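Local coordinates for glutathione S-transferase omega-like 2 (Saccharomyces cerevisiae, PDB 5LKB), which acts as a glutathione-dependent thiol transferase, reducing beta-hydroxyethyl disulfide, dehydroascorbate and dimethylarsinic acid, at residues L53-L58 with R179-S184; A286-Y291 with D331-T336. One frame throughout, in Å; residues are numbered along the deposited sequence.

Contact 1: L53-L58 with R179-S184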
ATOM      1  N   LEU A  53     -13.220 -12.513 -20.924  1.00 14.94           N
ATOM      2  CA  LEU A  53     -12.156 -12.513 -21.914  1.00 15.57           C
ATOM      3  C   LEU A  53     -11.348 -13.799 -21.835  1.00 16.16           C
ATOM      4  O   LEU A  53     -11.033 -14.399 -22.870  1.00 14.96           O
ATOM      5  CB  LEU A  53     -11.243 -11.336 -21.713  1.00 14.04           C
ATOM      6  CG  LEU A  53     -11.794  -9.979 -21.990  1.00 17.95           C
ATOM      7  CD1 LEU A  53     -10.707  -8.909 -21.696  1.00 17.75           C
ATOM      8  CD2 LEU A  53     -12.283  -9.798 -23.420  1.00 19.01           C
ATOM      9  N   ILE A  54     -11.009 -14.244 -20.630  1.00 14.19           N
ATOM     10  CA  ILE A  54     -10.241 -15.464 -20.454  1.00 14.03           C
ATOM     11  C   ILE A  54     -11.030 -16.646 -21.040  1.00 14.57           C
ATOM     12  O   ILE A  54     -10.496 -17.494 -21.768  1.00 15.47           O
ATOM     13  CB  ILE A  54      -9.888 -15.709 -18.975  1.00 15.24           C
ATOM     14  CG1 ILE A  54      -8.927 -14.598 -18.494  1.00 15.72           C
ATOM     15  CG2 ILE A  54      -9.245 -17.061 -18.783  1.00 16.18           C
ATOM     16  CD1 ILE A  54      -8.921 -14.417 -17.009  1.00 15.86           C
ATOM     17  N   THR A  55     -12.308 -16.712 -20.701  1.00 14.55           N
ATOM     18  CA  THR A  55     -13.142 -17.831 -21.122  1.00 15.68           C
ATOM     19  C   THR A  55     -13.355 -17.805 -22.630  1.00 18.04           C
ATOM     20  O   THR A  55     -13.272 -18.857 -23.283  1.00 17.55           O
ATOM     21  CB  THR A  55     -14.465 -17.780 -20.361  1.00 16.19           C
ATOM     22  OG1 THR A  55     -14.245 -17.841 -18.936  1.00 16.53           O
ATOM     23  CG2 THR A  55     -15.323 -19.008 -20.684  1.00 16.94           C
ATOM     24  N   ARG A  56     -13.586 -16.630 -23.202  1.00 15.96           N
ATOM     25  CA  ARG A  56     -13.662 -16.479 -24.648  1.00 16.13           C
ATOM     26  C   ARG A  56     -12.427 -17.038 -25.344  1.00 18.51           C
ATOM     27  O   ARG A  56     -12.515 -17.712 -26.389  1.00 17.34           O
ATOM     28  CB  ARG A  56     -13.970 -15.025 -25.030  1.00 15.07           C
ATOM     29  CG  ARG A  56     -13.846 -14.693 -26.520  1.00 17.84           C
ATOM     30  CD  ARG A  56     -14.318 -13.311 -26.721  1.00 15.59           C
ATOM     31  NE  ARG A  56     -13.998 -12.722 -28.025  1.00 19.37           N
ATOM     32  CZ  ARG A  56     -12.960 -11.953 -28.334  1.00 21.59           C
ATOM     33  NH1 ARG A  56     -12.015 -11.620 -27.431  1.00 17.22           N
ATOM     34  NH2 ARG A  56     -12.882 -11.429 -29.548  1.00 20.25           N
ATOM     35  N   ALA A  57     -11.246 -16.741 -24.826  1.00 15.99           N
ATOM     36  CA  ALA A  57     -10.036 -17.278 -25.440  1.00 14.31           C
ATOM     37  C   ALA A  57      -9.934 -18.791 -25.278  1.00 19.56           C
ATOM     38  O   ALA A  57      -9.633 -19.500 -26.259  1.00 19.13           O
ATOM     39  CB  ALA A  57      -8.805 -16.608 -24.839  1.00 17.01           C
ATOM     40  N   LEU A  58     -10.138 -19.305 -24.073  1.00 17.30           N
ATOM     41  CA  LEU A  58      -9.921 -20.715 -23.764  1.00 18.54           C
ATOM     42  C   LEU A  58     -10.886 -21.573 -24.575  1.00 19.99           C
ATOM     43  O   LEU A  58     -10.561 -22.699 -24.973  1.00 22.74           O
ATOM     44  CB  LEU A  58     -10.127 -20.983 -22.267  1.00 17.00           C
ATOM     45  CG  LEU A  58      -8.996 -20.507 -21.324  1.00 17.36           C
ATOM     46  CD1 LEU A  58      -9.408 -20.708 -19.867  1.00 19.84           C
ATOM     47  CD2 LEU A  58      -7.719 -21.234 -21.532  1.00 20.40           C
ATOM     48  N   ARG A 179     -20.650 -19.194 -18.262  1.00 17.20           N
ATOM     49  CA  ARG A 179     -21.351 -20.457 -18.456  1.00 18.30           C
ATOM     50  C   ARG A 179     -21.858 -20.539 -19.885  1.00 17.73           C
ATOM     51  O   ARG A 179     -21.745 -21.592 -20.533  1.00 17.79           O
ATOM     52  CB  ARG A 179     -22.494 -20.552 -17.442  1.00 19.10           C
ATOM     53  CG  ARG A 179     -22.070 -20.855 -16.001  1.00 20.38           C
ATOM     54  CD  ARG A 179     -21.357 -22.195 -15.841  1.00 21.07           C
ATOM     55  NE  ARG A 179     -20.691 -22.341 -14.531  1.00 22.02           N
ATOM     56  CZ  ARG A 179     -21.246 -22.798 -13.427  1.00 21.63           C
ATOM     57  NH1 ARG A 179     -22.535 -23.204 -13.439  1.00 28.88           N
ATOM     58  NH2 ARG A 179     -20.536 -22.889 -12.307  1.00 22.92           N
ATOM     59  N   ILE A 180     -22.371 -19.430 -20.416  1.00 16.83           N
ATOM     60  CA  ILE A 180     -22.796 -19.447 -21.829  1.00 17.92           C
ATOM     61  C   ILE A 180     -21.628 -19.810 -22.733  1.00 18.09           C
ATOM     62  O   ILE A 180     -21.734 -20.685 -23.617  1.00 17.95           O
ATOM     63  CB  ILE A 180     -23.442 -18.112 -22.207  1.00 15.96           C
ATOM     64  CG1 ILE A 180     -24.704 -17.843 -21.395  1.00 18.40           C
ATOM     65  CG2 ILE A 180     -23.785 -18.042 -23.727  1.00 20.09           C
ATOM     66  CD1 ILE A 180     -25.297 -16.418 -21.589  1.00 20.12           C
ATOM     67  N   LEU A 181     -20.477 -19.139 -22.546  1.00 18.02           N
ATOM     68  CA  LEU A 181     -19.333 -19.397 -23.406  1.00 14.54           C
ATOM     69  C   LEU A 181     -18.876 -20.808 -23.273  1.00 16.61           C
ATOM     70  O   LEU A 181     -18.414 -21.376 -24.242  1.00 20.29           O
ATOM     71  CB  LEU A 181     -18.197 -18.440 -22.997  1.00 16.45           C
ATOM     72  CG  LEU A 181     -18.504 -16.962 -23.236  1.00 16.26           C
ATOM     73  CD1 LEU A 181     -17.409 -16.106 -22.667  1.00 18.65           C
ATOM     74  CD2 LEU A 181     -18.726 -16.548 -24.694  1.00 18.17           C
ATOM     75  N   ASN A 182     -18.926 -21.390 -22.074  1.00 19.54           N
ATOM     76  CA  ASN A 182     -18.440 -22.736 -21.880  1.00 19.70           C
ATOM     77  C   ASN A 182     -19.427 -23.807 -22.392  1.00 19.51           C
ATOM     78  O   ASN A 182     -18.995 -24.940 -22.602  1.00 22.01           O
ATOM     79  CB  ASN A 182     -18.096 -23.009 -20.415  1.00 22.08           C
ATOM     80  CG  ASN A 182     -17.505 -24.378 -20.212  1.00 19.75           C
ATOM     81  OD1 ASN A 182     -16.367 -24.649 -20.663  1.00 20.08           O
ATOM     82  ND2 ASN A 182     -18.227 -25.245 -19.504  1.00 24.76           N
ATOM     83  N   SER A 183     -20.693 -23.444 -22.551  1.00 17.62           N
ATOM     84  CA  SER A 183     -21.764 -24.391 -22.903  1.00 17.99           C
ATOM     85  C   SER A 183     -21.572 -24.911 -24.301  1.00 22.55           C
ATOM     86  O   SER A 183     -20.667 -24.529 -25.012  1.00 21.13           O
ATOM     87  CB  SER A 183     -23.119 -23.727 -22.862  1.00 17.91           C
ATOM     88  OG  SER A 183     -23.281 -22.801 -23.929  1.00 19.46           O
ATOM     89  N   SER A 184     -22.472 -25.790 -24.703  1.00 25.45           N
ATOM     90  CA  SER A 184     -22.371 -26.292 -26.061  1.00 21.08           C
ATOM     91  C   SER A 184     -22.854 -25.291 -27.104  1.00 22.38           C
ATOM     92  O   SER A 184     -22.735 -25.587 -28.309  1.00 23.30           O
ATOM     93  CB  SER A 184     -23.174 -27.617 -26.247  1.00 23.32           C
ATOM     94  OG  SER A 184     -24.538 -27.369 -26.038  1.00 26.09           O
TER

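Contact 2: A286-Y291 with D331-T336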
ATOM      1  N   ALA A 286     -13.346 -22.187 -11.672  1.00 14.99           N
ATOM      2  CA  ALA A 286     -12.987 -21.722 -10.327  1.00 15.33           C
ATOM      3  C   ALA A 286     -11.657 -20.997 -10.377  1.00 17.91           C
ATOM      4  O   ALA A 286     -11.474 -19.978  -9.687  1.00 17.15           O
ATOM      5  CB  ALA A 286     -12.877 -22.903  -9.360  1.00 18.09           C
ATOM      6  N   ASP A 287     -10.701 -21.520 -11.169  1.00 16.71           N
ATOM      7  CA  ASP A 287      -9.411 -20.828 -11.313  1.00 15.59           C
ATOM      8  C   ASP A 287      -9.587 -19.472 -11.984  1.00 16.64           C
ATOM      9  O   ASP A 287      -8.930 -18.470 -11.592  1.00 15.29           O
ATOM     10  CB  ASP A 287      -8.431 -21.658 -12.113  1.00 17.38           C
ATOM     11  CG  ASP A 287      -8.152 -22.964 -11.486  1.00 22.76           C
ATOM     12  OD1 ASP A 287      -7.593 -23.034 -10.391  1.00 17.75           O
ATOM     13  OD2 ASP A 287      -8.485 -24.011 -12.123  1.00 19.76           O
ATOM     14  N   ILE A 288     -10.395 -19.423 -13.013  1.00 15.16           N
ATOM     15  CA  ILE A 288     -10.608 -18.195 -13.762  1.00 14.72           C
ATOM     16  C   ILE A 288     -11.151 -17.115 -12.851  1.00 14.48           C
ATOM     17  O   ILE A 288     -10.653 -15.982 -12.825  1.00 15.03           O
ATOM     18  CB  ILE A 288     -11.501 -18.468 -14.990  1.00 14.92           C
ATOM     19  CG1 ILE A 288     -10.753 -19.394 -15.958  1.00 17.22           C
ATOM     20  CG2 ILE A 288     -11.921 -17.147 -15.657  1.00 15.27           C
ATOM     21  CD1 ILE A 288     -11.583 -19.902 -17.107  1.00 17.88           C
ATOM     22  N   ARG A 289     -12.175 -17.445 -12.081  1.00 15.07           N
ATOM     23  CA  ARG A 289     -12.834 -16.475 -11.239  1.00 15.77           C
ATOM     24  C   ARG A 289     -11.897 -15.995 -10.141  1.00 13.91           C
ATOM     25  O   ARG A 289     -11.875 -14.796  -9.859  1.00 15.83           O
ATOM     26  CB  ARG A 289     -14.134 -17.045 -10.662  1.00 15.43           C
ATOM     27  CG  ARG A 289     -15.273 -17.187 -11.729  1.00 15.86           C
ATOM     28  CD  ARG A 289     -16.413 -18.086 -11.126  1.00 16.64           C
ATOM     29  NE  ARG A 289     -16.858 -17.567  -9.850  1.00 18.23           N
ATOM     30  CZ  ARG A 289     -18.078 -17.286  -9.473  1.00 18.99           C
ATOM     31  NH1 ARG A 289     -19.117 -17.480 -10.290  1.00 19.64           N
ATOM     32  NH2 ARG A 289     -18.281 -16.840  -8.231  1.00 18.94           N
ATOM     33  N   LEU A 290     -11.106 -16.887  -9.554  1.00 13.88           N
ATOM     34  CA  LEU A 290     -10.163 -16.445  -8.513  1.00 13.49           C
ATOM     35  C   LEU A 290      -9.072 -15.597  -9.138  1.00 15.49           C
ATOM     36  O   LEU A 290      -8.635 -14.597  -8.529  1.00 14.64           O
ATOM     37  CB  LEU A 290      -9.544 -17.639  -7.800  1.00 14.07           C
ATOM     38  CG  LEU A 290      -8.503 -17.326  -6.706  1.00 14.20           C
ATOM     39  CD1 LEU A 290      -9.149 -16.519  -5.633  1.00 15.35           C
ATOM     40  CD2 LEU A 290      -7.929 -18.581  -6.143  1.00 16.37           C
ATOM     41  N   TYR A 291      -8.576 -15.992 -10.303  1.00 14.08           N
ATOM     42  CA  TYR A 291      -7.437 -15.310 -10.940  1.00 13.10           C
ATOM     43  C   TYR A 291      -7.690 -13.814 -11.138  1.00 15.89           C
ATOM     44  O   TYR A 291      -6.775 -12.984 -10.951  1.00 14.98           O
ATOM     45  CB  TYR A 291      -7.180 -15.922 -12.328  1.00 15.42           C
ATOM     46  CG  TYR A 291      -6.115 -15.216 -13.167  1.00 12.37           C
ATOM     47  CD1 TYR A 291      -6.478 -14.212 -13.996  1.00 13.19           C
ATOM     48  CD2 TYR A 291      -4.780 -15.544 -13.093  1.00 15.42           C
ATOM     49  CE1 TYR A 291      -5.579 -13.532 -14.765  1.00 14.53           C
ATOM     50  CE2 TYR A 291      -3.833 -14.873 -13.876  1.00 14.92           C
ATOM     51  CZ  TYR A 291      -4.233 -13.900 -14.723  1.00 13.53           C
ATOM     52  OH  TYR A 291      -3.327 -13.209 -15.503  1.00 14.35           O
ATOM     53  N   ASP A 331      -1.610 -18.416 -22.383  1.00 17.41           N
ATOM     54  CA  ASP A 331      -1.769 -17.171 -23.120  1.00 19.29           C
ATOM     55  C   ASP A 331      -3.139 -16.520 -22.884  1.00 17.86           C
ATOM     56  O   ASP A 331      -3.259 -15.289 -22.988  1.00 18.34           O
ATOM     57  CB  ASP A 331      -1.618 -17.395 -24.623  1.00 22.45           C
ATOM     58  CG  ASP A 331      -0.195 -17.745 -25.038  1.00 28.73           C
ATOM     59  OD1 ASP A 331       0.733 -17.661 -24.208  1.00 28.00           O
ATOM     60  OD2 ASP A 331      -0.082 -18.124 -26.227  1.00 35.45           O
ATOM     61  N   ALA A 332      -4.194 -17.317 -22.642  1.00 17.42           N
ATOM     62  CA  ALA A 332      -5.531 -16.741 -22.418  1.00 16.16           C
ATOM     63  C   ALA A 332      -5.538 -15.807 -21.221  1.00 17.82           C
ATOM     64  O   ALA A 332      -6.365 -14.898 -21.179  1.00 15.63           O
ATOM     65  CB  ALA A 332      -6.568 -17.829 -22.172  1.00 18.05           C
ATOM     66  N   PHE A 333      -4.670 -16.090 -20.247  1.00 16.47           N
ATOM     67  CA  PHE A 333      -4.516 -15.261 -19.056  1.00 14.31           C
ATOM     68  C   PHE A 333      -3.572 -14.086 -19.325  1.00 15.89           C
ATOM     69  O   PHE A 333      -3.973 -12.918 -19.218  1.00 15.54           O
ATOM     70  CB  PHE A 333      -4.053 -16.133 -17.895  1.00 14.40           C
ATOM     71  CG  PHE A 333      -5.086 -17.126 -17.387  1.00 17.59           C
ATOM     72  CD1 PHE A 333      -5.312 -18.332 -18.058  1.00 15.96           C
ATOM     73  CD2 PHE A 333      -5.852 -16.868 -16.274  1.00 14.02           C
ATOM     74  CE1 PHE A 333      -6.237 -19.274 -17.559  1.00 15.92           C
ATOM     75  CE2 PHE A 333      -6.757 -17.814 -15.771  1.00 14.46           C
ATOM     76  CZ  PHE A 333      -6.975 -19.020 -16.452  1.00 16.16           C
ATOM     77  N   ARG A 334      -2.334 -14.381 -19.770  1.00 17.56           N
ATOM     78  CA  ARG A 334      -1.356 -13.304 -19.933  1.00 19.18           C
ATOM     79  C   ARG A 334      -1.891 -12.214 -20.852  1.00 17.02           C
ATOM     80  O   ARG A 334      -1.779 -11.020 -20.555  1.00 17.02           O
ATOM     81  CB  ARG A 334      -0.086 -13.881 -20.549  1.00 24.56           C
ATOM     82  CG  ARG A 334       1.021 -12.928 -20.661  1.00 24.67           C
ATOM     83  CD  ARG A 334       2.178 -13.794 -21.135  1.00 31.11           C
ATOM     84  NE  ARG A 334       3.424 -13.085 -21.299  1.00 38.20           N
ATOM     85  CZ  ARG A 334       4.586 -13.707 -21.552  1.00 35.44           C
ATOM     86  NH1 ARG A 334       4.650 -15.047 -21.681  1.00 37.33           N
ATOM     87  NH2 ARG A 334       5.680 -13.001 -21.683  1.00 31.78           N
ATOM     88  N   TYR A 335      -2.425 -12.618 -22.015  1.00 16.87           N
ATOM     89  CA  TYR A 335      -2.705 -11.649 -23.074  1.00 17.48           C
ATOM     90  C   TYR A 335      -4.073 -11.023 -22.968  1.00 16.70           C
ATOM     91  O   TYR A 335      -4.422 -10.152 -23.779  1.00 17.86           O
ATOM     92  CB  TYR A 335      -2.412 -12.249 -24.466  1.00 17.71           C
ATOM     93  CG  TYR A 335      -0.941 -12.586 -24.591  1.00 20.88           C
ATOM     94  CD1 TYR A 335       0.010 -11.589 -24.603  1.00 24.28           C
ATOM     95  CD2 TYR A 335      -0.508 -13.886 -24.596  1.00 24.77           C
ATOM     96  CE1 TYR A 335       1.403 -11.878 -24.685  1.00 28.15           C
ATOM     97  CE2 TYR A 335       0.876 -14.185 -24.665  1.00 30.11           C
ATOM     98  CZ  TYR A 335       1.802 -13.161 -24.696  1.00 28.92           C
ATOM     99  OH  TYR A 335       3.166 -13.395 -24.764  1.00 29.53           O
ATOM    100  N   THR A 336      -4.797 -11.329 -21.890  1.00 15.03           N
ATOM    101  CA  THR A 336      -5.973 -10.572 -21.499  1.00 15.05           C
ATOM    102  C   THR A 336      -5.765  -9.724 -20.268  1.00 13.07           C
ATOM    103  O   THR A 336      -6.705  -9.027 -19.864  1.00 13.98           O
ATOM    104  CB  THR A 336      -7.164 -11.481 -21.217  1.00 12.33           C
ATOM    105  OG1 THR A 336      -6.953 -12.434 -20.191  1.00 13.91           O
ATOM    106  CG2 THR A 336      -7.597 -12.263 -22.512  1.00 13.81           C
TER

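Contact 1: L53-L58 with R179-S184
Leu181 CD1 sits over one face of the peptide group joining Thr55 to Arg56, 3.9 Å from Arg56 N, so a methyl rests on the flat surface of a helical backbone. A second flat group, the guanidinium of Arg56, is carried away from Leu181 on an extended chain and is held by the carbonyl oxygens of Ile65 (through NE) and Asp100 (through NH1). Only the root of that chain meets the partner, Arg56 CB lying 4.3 Å from Leu181 CD1. Beside it the methyl of Thr55 does the closest touching: CG2 comes within 3.7 Å of Leu181 CB and 4.1 Å of Leu181 CD1. It points there because CG2 stands anti to the backbone N, while OG1 (chi1 -59°) folds back to hydrogen-bond Arg51 O. This is an apolar helix-helix contact within the thioredoxin-like N-terminal domain of a glutathione transferase, where helices 47-58 and 174-182 pack on the same side of the four-stranded sheet. Helix 174-182 ends directly after Leu181 and Asn182. There Ile180 O takes two donors, Ser183 N at 3.1 Å and Ser183 OG at 2.6 Å, the hydroxyl tilted 18° from the carbonyl plane. Asn182 fastens the same end to the loop that follows helix 192-196, its OD1 accepting from Leu199 N and its ND2 bonding Asp198 OD1.

Contact 2: A286-Y291 with D331-T336
Phe333 turns its edge to the face of Tyr291 in a T-shaped stack, with planes at 77° and centroids 4.7 Å apart. CD2 of Phe333 stands over the centre of the tyrosine ring, 3.5 Å from Tyr291 CG, while CZ of Phe333 reaches Ile288 CG1 at 3.8 Å. One helical turn of 286-291 thus receives the phenyl ring with two side chains. Tyr291 CG lies anti to the backbone N (chi1 174°), which extends the ring alongside Phe333 and brings OH to Thr337 OG1, a hydroxyl also bonded to Phe333 O. An alanine in place of Tyr291 would probably leave the edge of Phe333 without its aromatic face and Thr337 without one of its partners. In the all-helical C-terminal domain, helix 285-304 starts with the Ser/Thr-x-x-Asp pattern of the N-capping box familiar in glutathione transferases. Asp287 OD2 bonds Thr284 N, and Asp287 OD1 is gripped by Thr278 OG1 and Trp322 NE1. On the other side, Thr336 OG1 donates to Ala332 O at 2.7 Å, in the carbonyl plane, and is tied to His50 NE2 of helix 47-58.

Helix 47-58 belongs to both neighbourhoods: contact 1 uses its Thr55 and Arg56, and other residues of the same segment meet contact 2, whose centre is 12 Å away. Leu58 CD1 packs on Ile288 CD1 at 3.6 Å, Ala57 CB on Ala332 CB at 3.7 Å, and Ile54 CG1 lies 3.4 Å from Thr336 OG1. The interface is therefore that between the thioredoxin-like and helical domains, mostly apolar at these points. The nucleophile Cys46 immediately precedes helix 47-58. Glutathione-binding Ser174 opens the other helix of contact 1. The side chain of Thr55 is about 9 Å from that of Ser174, and the side chain of Ile288 is likewise about 9 Å from that of Ser174.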